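Local coordinates for protein arylsulfatase (Pseudoalteromonas sp. MB47, PDB 7AJ0) that probably hydrolyses sulfate esters of the algal polysaccharide fucoidan as a calcium-binding sulfatase of the alkaline phosphatase clan, at residues Gly149-Lys157 with Leu244-Ile252; Gln210-Lys218 with Glu226-Ile234. All blocks are in the same frame, centred on the assembly; numbering follows the deposited sequence.

Both contacts lie within the sulfatase family region and reach the same large mixed sheet. In contact 1 the helix 240-258 packs on strand 151-155. In contact 2 the strands 215-220 and 226-230 pair as a hairpin at one side of that sheet. Strand 175-177 lies between 151-155 and 215-220, parallel to the first and antiparallel to the second. The centres of the contacts are about 19 Å apart, and the nearest atoms about 4 Å. Along the chain, both segments of contact 2 fall between those of contact 1. Helix 240-258 serves both, since Ile240 and Val243 near its start also touch Leu216 of the hairpin. One helix thus covers neighbouring parts of the sheet.

Contact 1: Gly149-Lys157 with Leu244-Ile252; sequences GYKTALIGK and LRDESVKFI
Ile155 and Phe251 carry most of this contact, with Leu244 meeting Gly156 just past the strand. The helix 244-252 runs nearly antiparallel to strand 151-155, with the axes of these segments 9.2 Å apart at 170°. This is helix-on-sheet packing within the alpha/beta sulfatase fold. Phe251 points toward the strand from CB, and CG lies opposite the backbone N (chi1 -180°). The Ala153 methyl sits over one face of the ring, displaced toward its CZ-CE1 rim, a CH-pi contact with CB 3.5 Å from the centroid. Lys151 O meets the ring edge at CZ, 3.4 Å away. Ile155 lies along the helix. Its CD1 is 3.4 Å from Ser248 OG, and its CG2 is 3.6 Å from Leu244 O. Leu244 CD2 closes on Gly156 CA at 3.6 Å, where the chain turns a corner. Were Phe251 an alanine, the ring would be gone, and the Ala153 methyl and the Lys151 carbonyl would probably face a gap. The Ser248 hydroxyl has its polar partner in His266 of strand 262-267, which pairs in parallel with 151-155. On that strand Phe262 also touches Phe251, and Leu264 touches Ile155. Helix 290-311 packs against Val249 and Ile252.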
ATOM      1  N   GLY A 149      48.035 -31.599 -12.108  1.00 30.22           N
ATOM      2  CA  GLY A 149      48.721 -31.970 -10.889  1.00 40.28           C
ATOM      3  C   GLY A 149      48.103 -31.492  -9.595  1.00 32.45           C
ATOM      4  O   GLY A 149      48.665 -31.769  -8.527  1.00 29.74           O
ATOM      5  N   TYR A 150      46.980 -30.786  -9.643  1.00 28.97           N
ATOM      6  CA  TYR A 150      46.298 -30.381  -8.424  1.00 28.36           C
ATOM      7  C   TYR A 150      45.540 -31.557  -7.820  1.00 28.52           C
ATOM      8  O   TYR A 150      44.998 -32.402  -8.537  1.00 28.86           O
ATOM      9  CB  TYR A 150      45.313 -29.241  -8.703  1.00 27.67           C
ATOM     10  CG  TYR A 150      45.932 -27.866  -8.784  1.00 27.36           C
ATOM     11  CD1 TYR A 150      46.610 -27.454  -9.922  1.00 27.64           C
ATOM     12  CD2 TYR A 150      45.824 -26.973  -7.727  1.00 26.84           C
ATOM     13  CE1 TYR A 150      47.174 -26.196 -10.001  1.00 27.41           C
ATOM     14  CE2 TYR A 150      46.382 -25.714  -7.798  1.00 26.62           C
ATOM     15  CZ  TYR A 150      47.055 -25.330  -8.937  1.00 26.91           C
ATOM     16  OH  TYR A 150      47.612 -24.075  -9.008  1.00 26.75           O
ATOM     17  N   LYS A 151      45.510 -31.611  -6.491  1.00 28.32           N
ATOM     18  CA  LYS A 151      44.539 -32.426  -5.768  1.00 28.30           C
ATOM     19  C   LYS A 151      43.333 -31.534  -5.477  1.00 27.56           C
ATOM     20  O   LYS A 151      43.461 -30.517  -4.785  1.00 27.09           O
ATOM     21  CB  LYS A 151      45.129 -32.994  -4.482  1.00 28.55           C
ATOM     22  CG  LYS A 151      46.236 -34.024  -4.705  1.00 34.68           C
ATOM     23  CD  LYS A 151      45.720 -35.314  -5.351  1.00 58.39           C
ATOM     24  CE  LYS A 151      44.907 -36.163  -4.376  1.00 52.89           C
ATOM     25  NZ  LYS A 151      44.362 -37.394  -5.024  1.00 56.52           N
ATOM     26  N   THR A 152      42.179 -31.898  -6.022  1.00 27.51           N
ATOM     27  CA  THR A 152      40.998 -31.048  -6.008  1.00 26.89           C
ATOM     28  C   THR A 152      39.903 -31.681  -5.162  1.00 26.84           C
ATOM     29  O   THR A 152      39.669 -32.891  -5.235  1.00 27.34           O
ATOM     30  CB  THR A 152      40.488 -30.817  -7.432  1.00 26.90           C
ATOM     31  OG1 THR A 152      40.082 -32.067  -8.005  1.00 36.06           O
ATOM     32  CG2 THR A 152      41.580 -30.210  -8.297  1.00 27.02           C
ATOM     33  N   ALA A 153      39.229 -30.858  -4.364  1.00 26.27           N
ATOM     34  CA  ALA A 153      38.198 -31.368  -3.477  1.00 26.23           C
ATOM     35  C   ALA A 153      37.134 -30.311  -3.239  1.00 25.62           C
ATOM     36  O   ALA A 153      37.416 -29.111  -3.224  1.00 25.19           O
ATOM     37  CB  ALA A 153      38.786 -31.812  -2.130  1.00 26.40           C
ATOM     38  N   LEU A 154      35.903 -30.778  -3.063  1.00 25.64           N
ATOM     39  CA  LEU A 154      34.811 -29.970  -2.538  1.00 25.17           C
ATOM     40  C   LEU A 154      34.339 -30.643  -1.258  1.00 25.32           C
ATOM     41  O   LEU A 154      33.951 -31.816  -1.279  1.00 25.78           O
ATOM     42  CB  LEU A 154      33.667 -29.839  -3.539  1.00 25.10           C
ATOM     43  CG  LEU A 154      32.590 -28.829  -3.134  1.00 24.61           C
ATOM     44  CD1 LEU A 154      32.036 -28.130  -4.366  1.00 24.43           C
ATOM     45  CD2 LEU A 154      31.469 -29.494  -2.349  1.00 30.70           C
ATOM     46  N   ILE A 155      34.389 -29.912  -0.151  1.00 24.99           N
ATOM     47  CA  ILE A 155      34.016 -30.431   1.157  1.00 25.14           C
ATOM     48  C   ILE A 155      32.913 -29.538   1.703  1.00 24.72           C
ATOM     49  O   ILE A 155      33.149 -28.363   2.005  1.00 24.30           O
ATOM     50  CB  ILE A 155      35.215 -30.496   2.114  1.00 25.27           C
ATOM     51  CG1 ILE A 155      36.197 -31.564   1.620  1.00 25.80           C
ATOM     52  CG2 ILE A 155      34.747 -30.778   3.530  1.00 25.37           C
ATOM     53  CD1 ILE A 155      37.463 -31.685   2.440  1.00 26.02           C
ATOM     54  N   GLY A 156      31.708 -30.092   1.814  1.00 24.88           N
ATOM     55  CA  GLY A 156      30.580 -29.352   2.341  1.00 24.57           C
ATOM     56  C   GLY A 156      29.346 -29.429   1.468  1.00 24.59           C
ATOM     57  O   GLY A 156      29.056 -30.470   0.873  1.00 25.01           O
ATOM     58  N   LYS A 157      28.616 -28.322   1.377  1.00 24.19           N
ATOM     59  CA  LYS A 157      27.362 -28.314   0.637  1.00 24.23           C
ATOM     60  C   LYS A 157      27.616 -28.321  -0.866  1.00 28.80           C
ATOM     61  O   LYS A 157      28.468 -27.587  -1.375  1.00 23.99           O
ATOM     62  CB  LYS A 157      26.536 -27.088   1.028  1.00 23.84           C
ATOM     63  CG  LYS A 157      25.251 -26.920   0.236  1.00 27.04           C
ATOM     64  CD  LYS A 157      24.586 -25.584   0.545  1.00 28.42           C
ATOM     65  CE  LYS A 157      23.508 -25.263  -0.475  1.00 27.35           C
ATOM     66  NZ  LYS A 157      22.973 -23.884  -0.317  1.00 59.91           N
ATOM     67  N   LEU A 244      32.949 -31.368   8.709  1.00 25.89           N
ATOM     68  CA  LEU A 244      33.505 -30.829   7.472  1.00 25.57           C
ATOM     69  C   LEU A 244      34.865 -30.193   7.722  1.00 25.47           C
ATOM     70  O   LEU A 244      35.801 -30.375   6.935  1.00 25.55           O
ATOM     71  CB  LEU A 244      32.544 -29.810   6.865  1.00 25.07           C
ATOM     72  CG  LEU A 244      31.176 -30.343   6.441  1.00 25.18           C
ATOM     73  CD1 LEU A 244      30.253 -29.195   6.060  1.00 24.70           C
ATOM     74  CD2 LEU A 244      31.312 -31.319   5.289  1.00 25.48           C
ATOM     75  N   ARG A 245      34.990 -29.435   8.811  1.00 25.34           N
ATOM     76  CA  ARG A 245      36.279 -28.853   9.170  1.00 25.33           C
ATOM     77  C   ARG A 245      37.341 -29.937   9.298  1.00 25.86           C
ATOM     78  O   ARG A 245      38.445 -29.807   8.759  1.00 25.91           O
ATOM     79  CB  ARG A 245      36.141 -28.062  10.473  1.00 25.26           C
ATOM     80  CG  ARG A 245      37.384 -27.305  10.922  1.00 25.27           C
ATOM     81  CD  ARG A 245      38.360 -28.167  11.723  1.00 25.83           C
ATOM     82  NE  ARG A 245      37.693 -29.108  12.619  1.00 26.21           N
ATOM     83  CZ  ARG A 245      37.035 -28.767  13.722  1.00 26.24           C
ATOM     84  NH1 ARG A 245      36.940 -27.495  14.080  1.00 35.26           N
ATOM     85  NH2 ARG A 245      36.462 -29.704  14.464  1.00 26.64           N
ATOM     86  N   ASP A 246      37.014 -31.027   9.994  1.00 26.32           N
ATOM     87  CA  ASP A 246      37.970 -32.117  10.152  1.00 26.90           C
ATOM     88  C   ASP A 246      38.402 -32.676   8.803  1.00 27.01           C
ATOM     89  O   ASP A 246      39.583 -32.981   8.598  1.00 27.31           O
ATOM     90  CB  ASP A 246      37.363 -33.227  11.014  1.00 30.74           C
ATOM     91  CG  ASP A 246      37.197 -32.820  12.468  1.00 29.38           C
ATOM     92  OD1 ASP A 246      37.890 -31.879  12.910  1.00 29.94           O
ATOM     93  OD2 ASP A 246      36.381 -33.452  13.173  1.00 30.55           O
ATOM     94  N   GLU A 247      37.461 -32.820   7.867  1.00 26.82           N
ATOM     95  CA  GLU A 247      37.793 -33.414   6.576  1.00 27.00           C
ATOM     96  C   GLU A 247      38.660 -32.481   5.739  1.00 26.67           C
ATOM     97  O   GLU A 247      39.564 -32.938   5.029  1.00 26.97           O
ATOM     98  CB  GLU A 247      36.516 -33.784   5.823  1.00 26.94           C
ATOM     99  CG  GLU A 247      35.818 -35.023   6.364  1.00 27.47           C
ATOM    100  CD  GLU A 247      36.615 -36.296   6.128  1.00 28.34           C
ATOM    101  OE1 GLU A 247      37.382 -36.350   5.142  1.00 28.22           O
ATOM    102  OE2 GLU A 247      36.475 -37.243   6.932  1.00 35.49           O
ATOM    103  N   SER A 248      38.400 -31.172   5.799  1.00 26.10           N
ATOM    104  CA  SER A 248      39.256 -30.228   5.087  1.00 25.84           C
ATOM    105  C   SER A 248      40.657 -30.187   5.685  1.00 26.13           C
ATOM    106  O   SER A 248      41.636 -29.999   4.955  1.00 26.22           O
ATOM    107  CB  SER A 248      38.634 -28.833   5.102  1.00 25.23           C
ATOM    108  OG  SER A 248      37.579 -28.741   4.162  1.00 27.46           O
ATOM    109  N   VAL A 249      40.772 -30.355   7.004  1.00 26.33           N
ATOM    110  CA  VAL A 249      42.091 -30.433   7.626  1.00 26.71           C
ATOM    111  C   VAL A 249      42.836 -31.664   7.122  1.00 27.30           C
ATOM    112  O   VAL A 249      44.005 -31.585   6.728  1.00 27.53           O
ATOM    113  CB  VAL A 249      41.960 -30.438   9.159  1.00 26.88           C
ATOM    114  CG1 VAL A 249      43.281 -30.833   9.804  1.00 27.43           C
ATOM    115  CG2 VAL A 249      41.509 -29.072   9.658  1.00 26.37           C
ATOM    116  N   LYS A 250      42.167 -32.820   7.121  1.00 27.61           N
ATOM    117  CA  LYS A 250      42.800 -34.028   6.602  1.00 28.22           C
ATOM    118  C   LYS A 250      43.223 -33.845   5.148  1.00 28.14           C
ATOM    119  O   LYS A 250      44.312 -34.275   4.752  1.00 28.59           O
ATOM    120  CB  LYS A 250      41.853 -35.220   6.736  1.00 28.56           C
ATOM    121  CG  LYS A 250      41.632 -35.688   8.169  1.00 28.86           C
ATOM    122  CD  LYS A 250      40.717 -36.907   8.221  1.00 31.03           C
ATOM    123  CE  LYS A 250      40.481 -37.370   9.654  1.00 51.65           C
ATOM    124  NZ  LYS A 250      39.532 -38.520   9.736  1.00 64.40           N
ATOM    125  N   PHE A 251      42.381 -33.194   4.342  1.00 27.62           N
ATOM    126  CA  PHE A 251      42.687 -33.036   2.924  1.00 27.58           C
ATOM    127  C   PHE A 251      43.906 -32.146   2.715  1.00 27.51           C
ATOM    128  O   PHE A 251      44.817 -32.490   1.952  1.00 27.89           O
ATOM    129  CB  PHE A 251      41.475 -32.465   2.185  1.00 27.05           C
ATOM    130  CG  PHE A 251      41.702 -32.280   0.714  1.00 27.03           C
ATOM    131  CD1 PHE A 251      41.608 -33.357  -0.152  1.00 27.51           C
ATOM    132  CD2 PHE A 251      42.019 -31.035   0.199  1.00 26.60           C
ATOM    133  CE1 PHE A 251      41.827 -33.196  -1.505  1.00 27.55           C
ATOM    134  CE2 PHE A 251      42.234 -30.865  -1.156  1.00 26.64           C
ATOM    135  CZ  PHE A 251      42.137 -31.948  -2.009  1.00 28.57           C
ATOM    136  N   ILE A 252      43.941 -30.989   3.379  1.00 27.07           N
ATOM    137  CA  ILE A 252      45.072 -30.079   3.219  1.00 27.04           C
ATOM    138  C   ILE A 252      46.357 -30.740   3.699  1.00 27.68           C
ATOM    139  O   ILE A 252      47.397 -30.663   3.033  1.00 27.96           O
ATOM    140  CB  ILE A 252      44.796 -28.755   3.957  1.00 26.52           C
ATOM    141  CG1 ILE A 252      43.777 -27.928   3.169  1.00 25.94           C
ATOM    142  CG2 ILE A 252      46.085 -27.973   4.167  1.00 26.66           C
ATOM    143  CD1 ILE A 252      43.158 -26.797   3.951  1.00 25.46           C
TER

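Contact 2: Gln210-Lys218 with Glu226-Ile234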
ATOM      1  N   GLN A 210      10.781 -41.293   2.762  1.00 34.40           N
ATOM      2  CA  GLN A 210      11.461 -42.181   1.828  1.00 34.75           C
ATOM      3  C   GLN A 210      12.477 -41.444   0.965  1.00 33.93           C
ATOM      4  O   GLN A 210      13.358 -42.086   0.386  1.00 34.08           O
ATOM      5  CB  GLN A 210      10.437 -42.891   0.942  1.00 35.67           C
ATOM      6  CG  GLN A 210       9.760 -44.072   1.619  1.00 36.74           C
ATOM      7  CD  GLN A 210       8.541 -44.557   0.864  1.00 45.94           C
ATOM      8  OE1 GLN A 210       7.426 -44.082   1.092  1.00 49.92           O
ATOM      9  NE2 GLN A 210       8.742 -45.509  -0.040  1.00 49.97           N
ATOM     10  N   LEU A 211      12.373 -40.118   0.861  1.00 33.12           N
ATOM     11  CA  LEU A 211      13.365 -39.297   0.176  1.00 32.30           C
ATOM     12  C   LEU A 211      14.243 -38.530   1.162  1.00 31.51           C
ATOM     13  O   LEU A 211      14.929 -37.578   0.776  1.00 31.54           O
ATOM     14  CB  LEU A 211      12.675 -38.331  -0.787  1.00 32.00           C
ATOM     15  CG  LEU A 211      11.846 -38.988  -1.893  1.00 32.98           C
ATOM     16  CD1 LEU A 211      11.114 -37.939  -2.714  1.00 32.49           C
ATOM     17  CD2 LEU A 211      12.716 -39.855  -2.798  1.00 36.83           C
ATOM     18  N   ARG A 212      14.231 -38.927   2.424  1.00 31.72           N
ATOM     19  CA  ARG A 212      15.064 -38.283   3.436  1.00 34.05           C
ATOM     20  C   ARG A 212      16.533 -38.585   3.172  1.00 30.84           C
ATOM     21  O   ARG A 212      16.900 -39.755   3.019  1.00 31.44           O
ATOM     22  CB  ARG A 212      14.640 -38.790   4.816  1.00 31.54           C
ATOM     23  CG  ARG A 212      15.528 -38.405   5.982  1.00 31.10           C
ATOM     24  CD  ARG A 212      15.304 -39.383   7.144  1.00 37.22           C
ATOM     25  NE  ARG A 212      16.011 -38.988   8.358  1.00 34.77           N
ATOM     26  CZ  ARG A 212      15.439 -38.805   9.549  1.00 45.52           C
ATOM     27  NH1 ARG A 212      14.135 -38.991   9.718  1.00 61.45           N
ATOM     28  NH2 ARG A 212      16.186 -38.445  10.582  1.00 50.14           N
ATOM     29  N   PRO A 213      17.403 -37.574   3.122  1.00 30.03           N
ATOM     30  CA  PRO A 213      18.835 -37.858   2.963  1.00 29.85           C
ATOM     31  C   PRO A 213      19.382 -38.610   4.168  1.00 30.18           C
ATOM     32  O   PRO A 213      18.986 -38.368   5.311  1.00 30.16           O
ATOM     33  CB  PRO A 213      19.466 -36.465   2.828  1.00 38.46           C
ATOM     34  CG  PRO A 213      18.507 -35.547   3.512  1.00 41.40           C
ATOM     35  CD  PRO A 213      17.136 -36.128   3.273  1.00 29.31           C
ATOM     36  N   GLU A 214      20.310 -39.532   3.901  1.00 30.52           N
ATOM     37  CA  GLU A 214      20.832 -40.381   4.964  1.00 30.96           C
ATOM     38  C   GLU A 214      21.929 -39.700   5.772  1.00 30.38           C
ATOM     39  O   GLU A 214      22.089 -40.003   6.960  1.00 30.60           O
ATOM     40  CB  GLU A 214      21.353 -41.693   4.371  1.00 31.66           C
ATOM     41  CG  GLU A 214      20.247 -42.610   3.869  1.00 33.67           C
ATOM     42  CD  GLU A 214      20.774 -43.912   3.296  1.00 42.54           C
ATOM     43  OE1 GLU A 214      21.920 -43.928   2.800  1.00 46.67           O
ATOM     44  OE2 GLU A 214      20.040 -44.921   3.345  1.00 43.81           O
ATOM     45  N   GLY A 215      22.682 -38.791   5.166  1.00 29.70           N
ATOM     46  CA  GLY A 215      23.742 -38.103   5.881  1.00 33.89           C
ATOM     47  C   GLY A 215      24.749 -37.516   4.906  1.00 28.70           C
ATOM     48  O   GLY A 215      24.435 -37.267   3.743  1.00 28.57           O
ATOM     49  N   LEU A 216      25.961 -37.302   5.413  1.00 28.49           N
ATOM     50  CA  LEU A 216      27.046 -36.789   4.585  1.00 28.10           C
ATOM     51  C   LEU A 216      27.598 -37.910   3.710  1.00 28.64           C
ATOM     52  O   LEU A 216      27.824 -39.029   4.189  1.00 29.27           O
ATOM     53  CB  LEU A 216      28.147 -36.190   5.452  1.00 27.76           C
ATOM     54  CG  LEU A 216      27.681 -35.080   6.390  1.00 27.29           C
ATOM     55  CD1 LEU A 216      28.840 -34.484   7.165  1.00 27.02           C
ATOM     56  CD2 LEU A 216      26.954 -33.996   5.611  1.00 26.90           C
ATOM     57  N   ILE A 217      27.812 -37.607   2.436  1.00 28.46           N
ATOM     58  CA  ILE A 217      28.257 -38.585   1.454  1.00 29.00           C
ATOM     59  C   ILE A 217      29.731 -38.353   1.158  1.00 28.83           C
ATOM     60  O   ILE A 217      30.174 -37.209   0.985  1.00 28.20           O
ATOM     61  CB  ILE A 217      27.416 -38.501   0.168  1.00 29.05           C
ATOM     62  CG1 ILE A 217      25.944 -38.782   0.480  1.00 29.31           C
ATOM     63  CG2 ILE A 217      27.930 -39.480  -0.876  1.00 29.65           C
ATOM     64  CD1 ILE A 217      25.697 -40.118   1.149  1.00 30.10           C
ATOM     65  N   LYS A 218      30.488 -39.442   1.092  1.00 29.45           N
ATOM     66  CA  LYS A 218      31.924 -39.420   0.840  1.00 29.45           C
ATOM     67  C   LYS A 218      32.193 -40.110  -0.486  1.00 29.94           C
ATOM     68  O   LYS A 218      31.635 -41.179  -0.753  1.00 30.60           O
ATOM     69  CB  LYS A 218      32.665 -40.114   1.983  1.00 33.23           C
ATOM     70  CG  LYS A 218      34.170 -40.224   1.831  1.00 30.98           C
ATOM     71  CD  LYS A 218      34.692 -41.246   2.833  1.00 30.62           C
ATOM     72  CE  LYS A 218      35.994 -40.811   3.482  1.00 45.98           C
ATOM     73  NZ  LYS A 218      36.329 -41.699   4.636  1.00 51.29           N
ATOM     74  N   GLU A 226      29.671 -43.284  -0.500  1.00 31.96           N
ATOM     75  CA  GLU A 226      29.499 -43.870   0.818  1.00 32.28           C
ATOM     76  C   GLU A 226      28.787 -42.871   1.720  1.00 31.60           C
ATOM     77  O   GLU A 226      28.965 -41.658   1.587  1.00 30.81           O
ATOM     78  CB  GLU A 226      30.839 -44.246   1.467  1.00 40.32           C
ATOM     79  CG  GLU A 226      31.708 -45.190   0.665  1.00 44.00           C
ATOM     80  CD  GLU A 226      33.052 -45.430   1.332  1.00 60.14           C
ATOM     81  OE1 GLU A 226      33.188 -45.089   2.529  1.00 61.05           O
ATOM     82  OE2 GLU A 226      33.970 -45.949   0.662  1.00 61.26           O
ATOM     83  N   VAL A 227      27.987 -43.388   2.648  1.00 31.96           N
ATOM     84  CA  VAL A 227      27.433 -42.579   3.728  1.00 31.45           C
ATOM     85  C   VAL A 227      28.479 -42.578   4.838  1.00 31.41           C
ATOM     86  O   VAL A 227      28.608 -43.546   5.590  1.00 36.97           O
ATOM     87  CB  VAL A 227      26.084 -43.109   4.211  1.00 39.89           C
ATOM     88  CG1 VAL A 227      25.618 -42.318   5.428  1.00 47.25           C
ATOM     89  CG2 VAL A 227      25.058 -43.024   3.094  1.00 31.97           C
ATOM     90  N   ALA A 228      29.235 -41.485   4.934  1.00 30.69           N
ATOM     91  CA  ALA A 228      30.340 -41.403   5.877  1.00 30.65           C
ATOM     92  C   ALA A 228      29.917 -40.910   7.252  1.00 30.44           C
ATOM     93  O   ALA A 228      30.543 -41.277   8.252  1.00 42.93           O
ATOM     94  CB  ALA A 228      31.431 -40.479   5.325  1.00 30.07           C
ATOM     95  N   TYR A 229      28.872 -40.087   7.326  1.00 29.99           N
ATOM     96  CA  TYR A 229      28.415 -39.512   8.589  1.00 29.78           C
ATOM     97  C   TYR A 229      26.892 -39.489   8.585  1.00 29.86           C
ATOM     98  O   TYR A 229      26.279 -38.598   7.976  1.00 29.35           O
ATOM     99  CB  TYR A 229      28.985 -38.109   8.794  1.00 29.01           C
ATOM    100  CG  TYR A 229      28.651 -37.500  10.138  1.00 30.51           C
ATOM    101  CD1 TYR A 229      27.499 -36.740  10.314  1.00 30.97           C
ATOM    102  CD2 TYR A 229      29.487 -37.684  11.231  1.00 29.09           C
ATOM    103  CE1 TYR A 229      27.189 -36.185  11.544  1.00 37.19           C
ATOM    104  CE2 TYR A 229      29.185 -37.135  12.463  1.00 29.01           C
ATOM    105  CZ  TYR A 229      28.036 -36.385  12.614  1.00 36.12           C
ATOM    106  OH  TYR A 229      27.736 -35.835  13.839  1.00 42.98           O
ATOM    107  N   PRO A 230      26.246 -40.450   9.244  1.00 30.54           N
ATOM    108  CA  PRO A 230      24.780 -40.462   9.257  1.00 30.70           C
ATOM    109  C   PRO A 230      24.226 -39.309  10.072  1.00 32.26           C
ATOM    110  O   PRO A 230      24.819 -38.870  11.061  1.00 30.01           O
ATOM    111  CB  PRO A 230      24.433 -41.811   9.903  1.00 31.63           C
ATOM    112  CG  PRO A 230      25.698 -42.605   9.871  1.00 32.46           C
ATOM    113  CD  PRO A 230      26.804 -41.601   9.974  1.00 31.27           C
ATOM    114  N   ILE A 231      23.065 -38.824   9.648  1.00 30.02           N
ATOM    115  CA  ILE A 231      22.366 -37.747  10.334  1.00 29.62           C
ATOM    116  C   ILE A 231      20.960 -38.245  10.630  1.00 30.17           C
ATOM    117  O   ILE A 231      20.141 -38.390   9.714  1.00 30.29           O
ATOM    118  CB  ILE A 231      22.342 -36.450   9.513  1.00 28.84           C
ATOM    119  CG1 ILE A 231      23.767 -35.888   9.418  1.00 28.34           C
ATOM    120  CG2 ILE A 231      21.397 -35.443  10.144  1.00 28.57           C
ATOM    121  CD1 ILE A 231      23.949 -34.804   8.388  1.00 27.66           C
ATOM    122  N   ASN A 232      20.688 -38.527  11.907  1.00 30.57           N
ATOM    123  CA  ASN A 232      19.390 -39.021  12.342  1.00 31.18           C
ATOM    124  C   ASN A 232      18.844 -38.243  13.534  1.00 32.25           C
ATOM    125  O   ASN A 232      17.811 -38.633  14.093  1.00 31.65           O
ATOM    126  CB  ASN A 232      19.475 -40.512  12.698  1.00 32.09           C
ATOM    127  CG  ASN A 232      19.913 -41.367  11.524  1.00 34.11           C
ATOM    128  OD1 ASN A 232      20.973 -41.991  11.559  1.00 32.50           O
ATOM    129  ND2 ASN A 232      19.093 -41.401  10.478  1.00 54.35           N
ATOM    130  N   SER A 233      19.504 -37.159  13.937  1.00 32.36           N
ATOM    131  CA  SER A 233      19.063 -36.396  15.095  1.00 30.40           C
ATOM    132  C   SER A 233      19.668 -35.003  15.039  1.00 29.58           C
ATOM    133  O   SER A 233      20.622 -34.750  14.299  1.00 30.63           O
ATOM    134  CB  SER A 233      19.459 -37.090  16.401  1.00 30.97           C
ATOM    135  OG  SER A 233      20.867 -37.074  16.558  1.00 31.92           O
ATOM    136  N   ILE A 234      19.094 -34.102  15.842  1.00 29.47           N
ATOM    137  CA  ILE A 234      19.642 -32.755  15.961  1.00 28.79           C
ATOM    138  C   ILE A 234      21.072 -32.808  16.483  1.00 28.68           C
ATOM    139  O   ILE A 234      21.930 -32.018  16.073  1.00 28.11           O
ATOM    140  CB  ILE A 234      18.745 -31.889  16.868  1.00 28.85           C
ATOM    141  CG1 ILE A 234      17.486 -31.448  16.118  1.00 28.76           C
ATOM    142  CG2 ILE A 234      19.517 -30.677  17.385  1.00 28.36           C
ATOM    143  CD1 ILE A 234      16.374 -32.476  16.114  1.00 40.91           C
TER
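Leu216 swings CG to the side opposite its carbonyl carbon (chi1 -57°), and Tyr229 turns CG away from its own N (chi1 -175°). With these torsions the two side chains run next to each other in one direction, Leu216 CB and Tyr229 CB 3.9 Å apart. The motif is an antiparallel beta hairpin with a classic beta bulge, where two residues of one strand, Ala228 and Tyr229, stand opposite the single Leu216. Leu216 O accepts from Ala228 N at 2.9 Å and, weakly, from Tyr229 N at 3.5 Å. Leu216 N returns a bond to Tyr229 O. Beyond the bulge, Lys218 and Glu226 form a hydrogen-bonded pair, with Lys218 N 2.7 Å from Glu226 O. Their side chains run alongside each other, but the charged ends do not meet. Ile217 and Val227 point to the face opposite that of Leu216 and Tyr229, and Ile217 CD1 reaches Val227 CG2 at 3.6 Å. Gly215 has no room for a side chain: a CB there would run into Tyr229 O and Pro230 CA. Tyr177 of strand 175-177 and Val243 of helix 240-258 touch both Leu216 and Tyr229, while the Tyr229 hydroxyl bonds to Asp236 O. Past Pro230, Ile231 N gives a nearly straight bond of 3.1 Å to Glu214 O, at 171°.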